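Local coordinates for Lin1909 protein (PDB 3FIJ), which binds manganese and is probably a hydrolase of the class I glutamine amidotransferase-like family, perhaps acting on gamma-glutamyl-gamma-aminobutyrate, at residues L232-A235 against L236-S240. Numbering follows the deposited sequence.
Sequences LFQA and LVDES
Q234 and D238, one helical turn apart, join their side chains on the partly exposed flank of the helix. CG of Q234 stands anti to the backbone N (chi1 -175°), and a bend at chi2 carries the amide forward along the helix to D238. Its NE2 then donates to D238 OD1 at 2.8 Å. The bond is somewhat bent, 146° at the hydrogen: the carboxylate oxygen lies close to the amide plane, yet NE2 meets it from above the carboxylate plane, the two planes being 34° apart. Glutamine suits the place because it reaches a full turn and offers an N-H without adding charge; aspartate's short chain keeps an acceptor oxygen within its reach. Beneath this link the same two residues share a backbone bond, D238 N to Q234 O at 2.7 Å, and E239 N likewise donates to A235 O at 2.8 Å. S240 turns its hydroxyl back to V237 O, with OG 3.0 Å away, which gives the hydroxyl of this buried residue a partner. On the apolar inner side the ring of F233 meets F112 edge-to-face, L232 and L236 also pack on F112, and V237 rests on V40. The i to i+4 pair is a local helix feature; helix 227-241 packing on strand 111-114 fits the class I glutamine amidotransferase fold.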
loop_
_atom_site.group_PDB
_atom_site.type_symbol
_atom_site.label_atom_id
_atom_site.label_comp_id
_atom_site.label_asym_id
_atom_site.label_seq_id
_atom_site.Cartn_x
_atom_site.Cartn_y
_atom_site.Cartn_z
ATOM N N LEU A 232 8.680 38.292 1.801
ATOM C CA LEU A 232 9.115 37.905 3.135
ATOM C C LEU A 232 10.544 37.398 3.086
ATOM O O LEU A 232 11.396 37.832 3.862
ATOM C CB LEU A 232 8.180 36.835 3.708
ATOM C CG LEU A 232 6.937 37.374 4.431
ATOM C CD1 LEU A 232 6.271 38.458 3.585
ATOM C CD2 LEU A 232 5.977 36.239 4.730
ATOM N N PHE A 233 10.822 36.484 2.166
ATOM C CA PHE A 233 12.176 35.959 2.065
ATOM C C PHE A 233 13.135 37.039 1.565
ATOM O O PHE A 233 14.317 37.053 1.933
ATOM C CB PHE A 233 12.222 34.749 1.136
ATOM C CG PHE A 233 11.366 33.603 1.587
ATOM C CD1 PHE A 233 10.064 33.462 1.119
ATOM C CD2 PHE A 233 11.859 32.667 2.498
ATOM C CE1 PHE A 233 9.265 32.413 1.549
ATOM C CE2 PHE A 233 11.065 31.613 2.935
ATOM C CZ PHE A 233 9.764 31.487 2.457
ATOM N N GLN A 234 12.624 37.946 0.731
ATOM C CA GLN A 234 13.437 39.031 0.188
ATOM C C GLN A 234 13.913 39.904 1.339
ATOM O O GLN A 234 15.090 40.277 1.407
ATOM C CB GLN A 234 12.626 39.878 -0.797
ATOM C CG GLN A 234 13.443 40.958 -1.501
ATOM C CD GLN A 234 14.599 40.384 -2.306
ATOM O OE1 GLN A 234 14.395 39.646 -3.276
ATOM N NE2 GLN A 234 15.820 40.714 -1.904
ATOM N N ALA A 235 12.994 40.217 2.249
ATOM C CA ALA A 235 13.311 41.042 3.413
ATOM C C ALA A 235 14.426 40.395 4.242
ATOM O O ALA A 235 15.373 41.063 4.650
ATOM C CB ALA A 235 12.065 41.240 4.263
ATOM N N LEU A 236 14.321 39.095 4.490
ATOM C CA LEU A 236 15.352 38.400 5.259
ATOM C C LEU A 236 16.716 38.564 4.593
ATOM O O LEU A 236 17.705 38.860 5.253
ATOM C CB LEU A 236 15.035 36.907 5.373
ATOM C CG LEU A 236 16.202 36.096 5.949
ATOM C CD1 LEU A 236 16.478 36.530 7.396
ATOM C CD2 LEU A 236 15.876 34.610 5.882
ATOM N N VAL A 237 16.765 38.367 3.279
ATOM C CA VAL A 237 18.019 38.498 2.551
ATOM C C VAL A 237 18.496 39.948 2.506
ATOM O O VAL A 237 19.689 40.213 2.661
ATOM C CB VAL A 237 17.893 37.938 1.111
ATOM C CG1 VAL A 237 19.109 38.345 0.273
ATOM C CG2 VAL A 237 17.774 36.414 1.163
ATOM N N ASP A 238 17.573 40.885 2.293
ATOM C CA ASP A 238 17.939 42.303 2.259
ATOM C C ASP A 238 18.550 42.697 3.592
ATOM O O ASP A 238 19.589 43.353 3.654
ATOM C CB ASP A 238 16.713 43.190 2.010
ATOM C CG ASP A 238 16.221 43.119 0.586
ATOM O OD1 ASP A 238 17.004 42.681 -0.285
ATOM O OD2 ASP A 238 15.060 43.512 0.332
ATOM N N GLU A 239 17.887 42.277 4.661
ATOM C CA GLU A 239 18.329 42.585 6.006
ATOM C C GLU A 239 19.658 41.902 6.330
ATOM O O GLU A 239 20.556 42.524 6.899
ATOM C CB GLU A 239 17.249 42.169 7.000
ATOM C CG GLU A 239 17.060 43.118 8.172
ATOM C CD GLU A 239 16.602 44.509 7.758
ATOM O OE1 GLU A 239 15.735 44.630 6.867
ATOM O OE2 GLU A 239 17.100 45.489 8.347
ATOM N N SER A 240 19.808 40.636 5.964
ATOM C CA SER A 240 21.064 39.967 6.258
ATOM C C SER A 240 22.176 40.620 5.447
ATOM O O SER A 240 23.355 40.482 5.774
ATOM C CB SER A 240 20.983 38.462 5.962
ATOM O OG SER A 240 20.927 38.204 4.576
#